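Local atomic coordinates of amidohydrolase (Xanthomonas campestris pv. campestris, PDB entry 4DZH), a protein that probably removes the amino group from adenosine-type compounds such as 5'-methylthioadenosine, as a zinc-binding, TIM-barrel member of the metallo-dependent hydrolase superfamily. Residues 386-391 / 407-412; 328-333 / 400-405; 85-90 / 443-448. All coordinates share one frame; numbering follows the deposited sequence.

Contact 1 of 3, residues 386-391 / 407-412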
loop_
_atom_site.group_PDB
_atom_site.type_symbol
_atom_site.label_atom_id
_atom_site.label_comp_id
_atom_site.label_asym_id
_atom_site.label_seq_id
_atom_site.Cartn_x
_atom_site.Cartn_y
_atom_site.Cartn_z
ATOM N N LEU A 386 3.823 -16.793 -4.972
ATOM C CA LEU A 386 5.013 -15.955 -5.167
ATOM C C LEU A 386 5.557 -16.041 -6.625
ATOM O O LEU A 386 6.557 -15.377 -6.978
ATOM C CB LEU A 386 6.087 -16.200 -4.127
ATOM C CG LEU A 386 5.714 -15.791 -2.702
ATOM C CD1 LEU A 386 6.888 -16.143 -1.802
ATOM C CD2 LEU A 386 5.373 -14.282 -2.584
ATOM N N SER A 387 4.891 -16.843 -7.447
ATOM C CA SER A 387 5.343 -17.045 -8.818
ATOM C C SER A 387 4.869 -15.902 -9.715
ATOM O O SER A 387 5.321 -15.791 -10.867
ATOM C CB SER A 387 4.834 -18.391 -9.331
ATOM O OG SER A 387 3.440 -18.339 -9.615
ATOM N N ALA A 388 3.960 -15.061 -9.217
ATOM C CA ALA A 388 3.541 -13.870 -10.002
ATOM C C ALA A 388 4.734 -12.987 -10.314
ATOM O O ALA A 388 5.687 -12.908 -9.535
ATOM C CB ALA A 388 2.476 -13.075 -9.238
ATOM N N LEU A 389 4.739 -12.322 -11.471
ATOM C CA LEU A 389 5.911 -11.582 -11.833
ATOM C C LEU A 389 6.174 -10.408 -10.860
ATOM O O LEU A 389 7.309 -9.945 -10.731
ATOM C CB LEU A 389 5.787 -11.095 -13.290
ATOM C CG LEU A 389 4.660 -10.182 -13.697
ATOM C CD1 LEU A 389 5.168 -8.765 -13.533
ATOM C CD2 LEU A 389 4.306 -10.429 -15.147
ATOM N N GLU A 390 5.107 -9.954 -10.219
ATOM C CA GLU A 390 5.213 -8.890 -9.206
ATOM C C GLU A 390 6.105 -9.311 -8.050
ATOM O O GLU A 390 6.673 -8.452 -7.340
ATOM C CB GLU A 390 3.834 -8.512 -8.671
ATOM C CG GLU A 390 3.027 -7.605 -9.626
ATOM C CD GLU A 390 2.398 -8.401 -10.764
ATOM O OE1 GLU A 390 2.301 -9.639 -10.648
ATOM O OE2 GLU A 390 2.010 -7.783 -11.776
ATOM N N THR A 391 6.242 -10.615 -7.864
ATOM C CA THR A 391 7.096 -11.089 -6.781
ATOM C C THR A 391 8.302 -11.887 -7.296
ATOM O O THR A 391 8.874 -12.726 -6.594
ATOM C CB THR A 391 6.291 -11.864 -5.698
ATOM O OG1 THR A 391 5.402 -12.764 -6.297
ATOM C CG2 THR A 391 5.426 -10.877 -4.884
ATOM N N ARG A 407 -2.156 -8.292 -1.636
ATOM C CA ARG A 407 -3.117 -9.182 -1.024
ATOM C C ARG A 407 -3.862 -10.098 -2.030
ATOM O O ARG A 407 -4.424 -11.139 -1.635
ATOM C CB ARG A 407 -4.111 -8.391 -0.188
ATOM C CG ARG A 407 -4.911 -7.440 -0.972
ATOM C CD ARG A 407 -6.080 -7.044 -0.090
ATOM N NE ARG A 407 -6.775 -5.906 -0.685
ATOM C CZ ARG A 407 -7.792 -5.270 -0.113
ATOM N NH1 ARG A 407 -8.339 -5.688 1.084
ATOM N NH2 ARG A 407 -8.273 -4.182 -0.772
ATOM N N HIS A 408 -3.847 -9.720 -3.312
ATOM C CA HIS A 408 -4.534 -10.524 -4.318
ATOM C C HIS A 408 -3.696 -11.749 -4.632
ATOM O O HIS A 408 -4.184 -12.646 -5.340
ATOM C CB HIS A 408 -4.719 -9.695 -5.583
ATOM C CG HIS A 408 -3.416 -9.286 -6.193
ATOM N ND1 HIS A 408 -2.665 -8.224 -5.722
ATOM C CD2 HIS A 408 -2.710 -9.811 -7.228
ATOM C CE1 HIS A 408 -1.558 -8.105 -6.444
ATOM N NE2 HIS A 408 -1.561 -9.055 -7.365
ATOM N N GLN A 409 -2.473 -11.824 -4.101
ATOM C CA GLN A 409 -1.672 -13.035 -4.304
ATOM C C GLN A 409 -2.018 -14.127 -3.315
ATOM O O GLN A 409 -1.459 -15.228 -3.397
ATOM C CB GLN A 409 -0.204 -12.734 -4.230
ATOM C CG GLN A 409 0.178 -11.727 -5.357
ATOM C CD GLN A 409 1.633 -11.450 -5.365
ATOM O OE1 GLN A 409 2.053 -10.314 -5.122
ATOM N NE2 GLN A 409 2.440 -12.469 -5.677
ATOM N N VAL A 410 -2.859 -13.816 -2.334
ATOM C CA VAL A 410 -3.374 -14.891 -1.477
ATOM C C VAL A 410 -4.244 -15.833 -2.291
ATOM O O VAL A 410 -5.208 -15.397 -2.929
ATOM C CB VAL A 410 -4.189 -14.288 -0.292
ATOM C CG1 VAL A 410 -4.909 -15.382 0.510
ATOM C CG2 VAL A 410 -3.239 -13.446 0.618
ATOM N N THR A 411 -3.956 -17.131 -2.281
ATOM C CA THR A 411 -4.779 -18.059 -3.059
ATOM C C THR A 411 -5.590 -19.040 -2.243
ATOM O O THR A 411 -6.687 -19.416 -2.630
ATOM C CB THR A 411 -3.922 -18.869 -4.037
ATOM O OG1 THR A 411 -2.911 -19.579 -3.310
ATOM C CG2 THR A 411 -3.252 -17.925 -5.075
ATOM N N ASP A 412 -5.081 -19.383 -1.075
ATOM C CA ASP A 412 -5.792 -20.332 -0.214
ATOM C C ASP A 412 -5.670 -19.931 1.257
ATOM O O ASP A 412 -4.623 -19.462 1.675
ATOM C CB ASP A 412 -5.265 -21.761 -0.412
ATOM C CG ASP A 412 -5.338 -22.230 -1.892
ATOM O OD1 ASP A 412 -6.378 -22.791 -2.326
ATOM O OD2 ASP A 412 -4.362 -21.995 -2.621
HETATM O O HOH W 1 0.150 -10.132 -8.872
#

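Contact 2 of 3, residues 328-333 / 400-405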
loop_
_atom_site.group_PDB
_atom_site.type_symbol
_atom_site.label_atom_id
_atom_site.label_comp_id
_atom_site.label_asym_id
_atom_site.label_seq_id
_atom_site.Cartn_x
_atom_site.Cartn_y
_atom_site.Cartn_z
ATOM N N SER A 328 -0.794 -4.474 2.831
ATOM C CA SER A 328 -0.485 -3.057 2.773
ATOM C C SER A 328 -0.172 -2.472 4.125
ATOM O O SER A 328 0.789 -1.721 4.246
ATOM C CB SER A 328 -1.629 -2.274 2.155
ATOM O OG SER A 328 -1.297 -0.883 2.050
ATOM N N GLU A 329 -1.003 -2.780 5.118
ATOM C CA GLU A 329 -0.783 -2.244 6.459
ATOM C C GLU A 329 0.635 -2.609 6.972
ATOM O O GLU A 329 1.341 -1.753 7.588
ATOM C CB GLU A 329 -1.845 -2.781 7.417
ATOM C CG GLU A 329 -1.996 -1.812 8.589
ATOM C CD GLU A 329 -2.748 -0.576 8.238
ATOM O OE1 GLU A 329 -2.515 0.463 8.931
ATOM O OE2 GLU A 329 -3.590 -0.597 7.322
ATOM N N ASN A 330 1.055 -3.852 6.707
ATOM C CA ASN A 330 2.370 -4.323 7.125
ATOM C C ASN A 330 3.448 -3.541 6.435
ATOM O O ASN A 330 4.417 -3.099 7.076
ATOM C CB ASN A 330 2.592 -5.801 6.783
ATOM C CG ASN A 330 1.689 -6.755 7.574
ATOM O OD1 ASN A 330 1.124 -6.410 8.613
ATOM N ND2 ASN A 330 1.609 -7.998 7.094
ATOM N N ARG A 331 3.335 -3.379 5.101
ATOM C CA ARG A 331 4.324 -2.589 4.370
ATOM C C ARG A 331 4.385 -1.145 4.900
ATOM O O ARG A 331 5.477 -0.613 5.111
ATOM C CB ARG A 331 4.023 -2.578 2.882
ATOM C CG ARG A 331 5.053 -1.758 2.102
ATOM C CD ARG A 331 4.429 -0.596 1.274
ATOM N NE ARG A 331 3.448 -1.204 0.380
ATOM C CZ ARG A 331 2.126 -1.046 0.505
ATOM N NH1 ARG A 331 1.312 -1.729 -0.287
ATOM N NH2 ARG A 331 1.584 -0.225 1.427
ATOM N N THR A 332 3.220 -0.535 5.139
ATOM C CA THR A 332 3.211 0.847 5.637
ATOM C C THR A 332 3.891 0.912 7.014
ATOM O O THR A 332 4.717 1.827 7.266
ATOM C CB THR A 332 1.780 1.352 5.716
ATOM O OG1 THR A 332 1.190 1.302 4.395
ATOM C CG2 THR A 332 1.775 2.800 6.169
ATOM N N ALA A 333 3.580 -0.059 7.872
ATOM C CA ALA A 333 4.195 -0.133 9.221
ATOM C C ALA A 333 5.708 -0.233 9.057
ATOM O O ALA A 333 6.468 0.477 9.725
ATOM C CB ALA A 333 3.668 -1.321 10.027
ATOM N N GLN A 400 9.940 -10.273 0.306
ATOM C CA GLN A 400 8.886 -10.276 -0.699
ATOM C C GLN A 400 7.495 -10.184 -0.116
ATOM O O GLN A 400 6.617 -9.509 -0.656
ATOM C CB GLN A 400 9.003 -11.520 -1.567
ATOM C CG GLN A 400 8.842 -11.142 -3.032
ATOM C CD GLN A 400 10.119 -10.561 -3.596
ATOM O OE1 GLN A 400 10.766 -9.684 -3.015
ATOM N NE2 GLN A 400 10.527 -11.115 -4.778
ATOM N N LEU A 401 7.280 -10.861 1.010
ATOM C CA LEU A 401 5.950 -10.851 1.608
ATOM C C LEU A 401 5.603 -9.471 2.149
ATOM O O LEU A 401 4.427 -9.045 2.107
ATOM C CB LEU A 401 5.911 -11.850 2.767
ATOM C CG LEU A 401 5.845 -13.273 2.228
ATOM C CD1 LEU A 401 6.059 -14.260 3.419
ATOM C CD2 LEU A 401 4.554 -13.585 1.554
ATOM N N ILE A 402 6.604 -8.759 2.632
ATOM C CA ILE A 402 6.351 -7.449 3.233
ATOM C C ILE A 402 6.407 -6.293 2.230
ATOM O O ILE A 402 5.550 -5.396 2.269
ATOM C CB ILE A 402 7.335 -7.216 4.376
ATOM C CG1 ILE A 402 7.109 -8.253 5.513
ATOM C CG2 ILE A 402 7.183 -5.808 4.954
ATOM C CD1 ILE A 402 5.783 -8.062 6.222
ATOM N N TYR A 403 7.386 -6.302 1.316
ATOM C CA TYR A 403 7.616 -5.127 0.495
ATOM C C TYR A 403 7.150 -5.256 -0.937
ATOM O O TYR A 403 7.257 -4.269 -1.712
ATOM C CB TYR A 403 9.095 -4.759 0.496
ATOM C CG TYR A 403 9.676 -4.446 1.885
ATOM C CD1 TYR A 403 9.152 -3.421 2.674
ATOM C CD2 TYR A 403 10.733 -5.199 2.400
ATOM C CE1 TYR A 403 9.666 -3.135 3.935
ATOM C CE2 TYR A 403 11.255 -4.926 3.680
ATOM C CZ TYR A 403 10.712 -3.890 4.433
ATOM O OH TYR A 403 11.211 -3.584 5.686
ATOM N N ALA A 404 6.683 -6.417 -1.344
ATOM C CA ALA A 404 6.242 -6.556 -2.756
ATOM C C ALA A 404 4.909 -7.298 -2.979
ATOM O O ALA A 404 4.164 -6.973 -3.929
ATOM C CB ALA A 404 7.348 -7.225 -3.619
ATOM N N ALA A 405 4.604 -8.319 -2.171
ATOM C CA ALA A 405 3.394 -9.083 -2.364
ATOM C C ALA A 405 2.178 -8.224 -2.139
ATOM O O ALA A 405 2.112 -7.454 -1.150
ATOM C CB ALA A 405 3.370 -10.261 -1.391
HETATM O O HOH W 2 2.779 -7.581 3.933
HETATM O O HOH W 3 5.988 -1.317 -1.809
HETATM O O HOH W 4 4.003 -3.486 -1.308
#

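Contact 3 of 3, residues 85-90 / 443-448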
loop_
_atom_site.group_PDB
_atom_site.type_symbol
_atom_site.label_atom_id
_atom_site.label_comp_id
_atom_site.label_asym_id
_atom_site.label_seq_id
_atom_site.Cartn_x
_atom_site.Cartn_y
_atom_site.Cartn_z
ATOM N N THR A 85 -17.084 -1.314 6.907
ATOM C CA THR A 85 -16.872 -1.597 5.494
ATOM C C THR A 85 -18.020 -0.978 4.698
ATOM O O THR A 85 -17.823 -0.494 3.597
ATOM C CB THR A 85 -16.912 -3.073 5.143
ATOM O OG1 THR A 85 -18.116 -3.628 5.687
ATOM C CG2 THR A 85 -15.738 -3.785 5.677
ATOM N N LEU A 86 -19.225 -0.966 5.274
ATOM C CA LEU A 86 -20.364 -0.306 4.606
ATOM C C LEU A 86 -20.230 1.222 4.495
ATOM O O LEU A 86 -20.964 1.855 3.749
ATOM C CB LEU A 86 -21.700 -0.719 5.293
ATOM C CG LEU A 86 -22.001 -2.218 5.135
ATOM C CD1 LEU A 86 -23.242 -2.533 5.942
ATOM C CD2 LEU A 86 -22.178 -2.634 3.674
ATOM N N LEU A 87 -19.262 1.819 5.198
ATOM C CA LEU A 87 -19.039 3.262 5.123
ATOM C C LEU A 87 -17.726 3.575 4.331
ATOM O O LEU A 87 -17.128 4.646 4.487
ATOM C CB LEU A 87 -18.971 3.882 6.520
ATOM C CG LEU A 87 -20.223 3.696 7.398
ATOM C CD1 LEU A 87 -20.205 4.666 8.573
ATOM C CD2 LEU A 87 -21.446 3.912 6.562
ATOM N N ARG A 88 -17.303 2.634 3.490
ATOM C CA ARG A 88 -16.046 2.789 2.769
ATOM C C ARG A 88 -15.987 4.074 1.972
ATOM O O ARG A 88 -16.773 4.234 1.050
ATOM C CB ARG A 88 -15.863 1.584 1.845
ATOM C CG ARG A 88 -14.438 1.467 1.273
ATOM C CD ARG A 88 -14.299 0.330 0.288
ATOM N NE ARG A 88 -14.895 -0.971 0.629
ATOM C CZ ARG A 88 -14.298 -1.949 1.307
ATOM N NH1 ARG A 88 -13.080 -1.795 1.850
ATOM N NH2 ARG A 88 -14.926 -3.115 1.434
ATOM N N GLY A 89 -15.048 4.975 2.319
ATOM C CA GLY A 89 -14.880 6.243 1.614
ATOM C C GLY A 89 -16.058 7.189 1.758
ATOM O O GLY A 89 -16.269 8.035 0.906
ATOM N N VAL A 90 -16.832 7.064 2.837
ATOM C CA VAL A 90 -18.055 7.884 2.956
ATOM C C VAL A 90 -17.703 9.338 3.234
ATOM O O VAL A 90 -18.481 10.263 2.902
ATOM C CB VAL A 90 -19.036 7.306 4.032
ATOM C CG1 VAL A 90 -18.457 7.423 5.432
ATOM C CG2 VAL A 90 -20.399 8.004 3.963
ATOM N N ASP A 443 -27.151 3.272 -0.997
ATOM C CA ASP A 443 -28.376 4.084 -1.185
ATOM C C ASP A 443 -29.038 4.609 0.114
ATOM O O ASP A 443 -29.492 5.763 0.179
ATOM C CB ASP A 443 -29.398 3.299 -1.990
ATOM C CG ASP A 443 -28.916 2.972 -3.407
ATOM O OD1 ASP A 443 -28.016 3.672 -3.965
ATOM O OD2 ASP A 443 -29.451 2.005 -3.970
ATOM N N ARG A 444 -29.076 3.770 1.147
ATOM C CA ARG A 444 -29.649 4.162 2.428
ATOM C C ARG A 444 -28.867 5.260 3.068
ATOM O O ARG A 444 -29.447 6.226 3.571
ATOM C CB ARG A 444 -29.663 2.974 3.386
ATOM C CG ARG A 444 -30.675 1.962 3.022
ATOM C CD ARG A 444 -30.804 0.950 4.115
ATOM N NE ARG A 444 -31.938 0.062 3.855
ATOM C CZ ARG A 444 -32.167 -1.041 4.550
ATOM N NH1 ARG A 444 -31.365 -1.379 5.552
ATOM N NH2 ARG A 444 -33.193 -1.805 4.235
ATOM N N ILE A 445 -27.534 5.109 3.053
ATOM C CA ILE A 445 -26.668 6.104 3.642
ATOM C C ILE A 445 -26.821 7.439 2.892
ATOM O O ILE A 445 -26.803 8.531 3.504
ATOM C CB ILE A 445 -25.197 5.561 3.675
ATOM C CG1 ILE A 445 -25.116 4.373 4.659
ATOM C CG2 ILE A 445 -24.196 6.654 4.022
ATOM C CD1 ILE A 445 -24.088 3.277 4.278
ATOM N N ARG A 446 -26.983 7.350 1.572
ATOM C CA ARG A 446 -27.101 8.542 0.718
ATOM C C ARG A 446 -28.239 9.476 1.155
ATOM O O ARG A 446 -28.127 10.698 1.085
ATOM C CB ARG A 446 -27.251 8.142 -0.755
ATOM C CG ARG A 446 -25.912 7.977 -1.454
ATOM C CD ARG A 446 -26.047 7.770 -2.966
ATOM N NE ARG A 446 -24.727 7.695 -3.607
ATOM C CZ ARG A 446 -24.504 7.188 -4.815
ATOM N NH1 ARG A 446 -23.268 7.167 -5.304
ATOM N NH2 ARG A 446 -25.512 6.699 -5.533
ATOM N N THR A 447 -29.314 8.888 1.648
ATOM C CA THR A 447 -30.467 9.661 2.101
ATOM C C THR A 447 -30.284 10.365 3.473
ATOM O O THR A 447 -30.964 11.351 3.765
ATOM C CB THR A 447 -31.690 8.751 2.157
ATOM O OG1 THR A 447 -31.531 7.847 3.269
ATOM C CG2 THR A 447 -31.784 7.959 0.833
ATOM N N VAL A 448 -29.361 9.881 4.296
ATOM C CA VAL A 448 -29.228 10.378 5.677
ATOM C C VAL A 448 -29.028 11.897 5.843
ATOM O O VAL A 448 -27.992 12.462 5.482
ATOM C CB VAL A 448 -28.145 9.585 6.468
ATOM C CG1 VAL A 448 -27.879 10.220 7.843
ATOM C CG2 VAL A 448 -28.583 8.144 6.613
#

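Contact 1 of 3, residues 386-391 / 407-412
Leu-386 and Gln-409 bring the two backbones closest, CA to CA 7.3 Å, where the turn of residues 386-391 faces the short 3-10 segment that leads into the strand beginning at Val-410. Nearly everything then passes through the amide of Gln-409. With CG anti to its own carbonyl carbon (chi1 -61°) and an extended chain beyond, the amide reaches Thr-391, which comes from the opposite direction. Gln-409 NE2 donates to Thr-391 OG1 over 3.0 Å, fairly straight at 156° and almost in the amide plane. The methyl CG2 of Thr-391 lies alongside the same amide, 3.4 Å from Gln-409 OE1, and Ala-388 CB sits 3.6 Å from Gln-409 NE2. Gly-406 N donates to OE1, so both ends of the amide are held. Strands 381-385 and 410-415 are antiparallel neighbours in the sheet, joined by a connection containing helix 397-403, and Gln-409 ties the loop leaving the first to the entry of the second. Thr-391 N closes the turn onto Ala-388 O (2.9 Å). Farther out, a water lies in the plane of the His-408 ring at its edge and donates to Glu-390 OE1 (2.8 Å), while OE2 of this carboxylate forms a salt bridge with Arg-130 of the second subunit.

Contact 2 of 3, residues 328-333 / 400-405
Helices 326-341 and 397-403 pack closely at Arg-331 and Ile-402, whose CA atoms lie 5.4 Å apart. Arg-331 CB rests 3.3 Å from the carbonyl oxygen of Ile-402, so an aliphatic part of a charged side chain lies against a backbone acceptor. Ile-402 turns CD1 to the CB of Asn-330, 4.0 Å away, and CG2 over one face of the neighbouring Tyr-403 ring, toward the rim. Arg-331 CG approaches that ring at its edge, near the ring plane. The packing is extended by helix 349-363, whose Thr-352 touches both Asn-330 and Ile-402.

Polar links between the helices run through water. One water accepts from Arg-331 NE (2.9 Å) at the edge of the guanidinium and in its plane, and also lies near Tyr-403 O; another donates to Leu-401 O (2.9 Å) and weakly accepts from Asn-330 ND2.

Within helix 326-341, Arg-331 bends at chi2 and chi3, which folds the guanidinium back so that Arg-331 NH2 donates to Ser-328 OG (3.0 Å, 151°). The hydroxyl of Tyr-403 meets Asp-93 of the second subunit, and Lys-293 of that subunit makes a cation-pi contact with the ring. Glu-289, hydrogen-bonded to the Ser-328 hydroxyl, binds magnesium together with Asn-321 and Asp-323, which makes this helix-helix packing part of the surroundings of a metal site at the dimer interface.

Contact 3 of 3, residues 85-90 / 443-448
Ile-445 carries this contact, its CB directed from the helix toward the turn of residues 85-90 and its branches meeting three residues there. Ile-445 CD1 lies 3.5 Å from both Leu-87 CD2 and the backbone oxygen, O, of Leu-86. The side chains of Leu-87 and Ile-445 meet at a slant, methyl against methyl. On the second branch, Ile-445 CG2 touches Val-90 CG2 at 4.0 Å, and those two side chains cross at about a right angle. The first torsion of Ile-445 (chi1 -67°) separates the two branches: CG1, anti to the carbonyl carbon, leads to the CD1 that meets Leu-86 and Leu-87, while CG2, anti to the backbone N, is left for Val-90. No hydrogen bond joins the segments; the contact is apolar, apart from the methyl that lies against a carbonyl.

Around these groups, a type II beta turn from Leu-87 to Val-90, closed by Val-90 N to Leu-87 O at 2.9 Å, brings both residues to the same isoleucine, and Gly-89 takes the positive phi of the turn. Helix 96-111 adds Val-107, which touches Leu-87 and Ile-445, and Ile-104, which packs on Val-90. The Leu-86 oxygen accepts a hydrogen bond from His-395 of the second subunit, a residue that also packs on Ile-445.

The whole is a C-terminal helix packed on the loop that follows strand 69-80, the barrel strand carrying the zinc ligand His-79, with the partner subunit close by.

Contacts 1 and 2 are neighbours, their centres 13 Å apart, and they touch where Thr-391 O meets Gln-400 NE2 in a probable hydrogen bond and where Thr-391 CG2 packs on Ala-405. Their segments alternate along the chain, in the order 328-333, 386-391, 400-405, 407-412, and helix 397-403 of contact 2 is followed directly by strand 410-415 of contact 1. Contact 3 stands apart, its centre 32 Å from contact 1 and 29 Å from contact 2, and spans the sequence of both. Contacts 1 and 2 thus form one continuous region, while contact 3 brings the C-terminal helix to the loop after strand 69-80; all three border the second subunit.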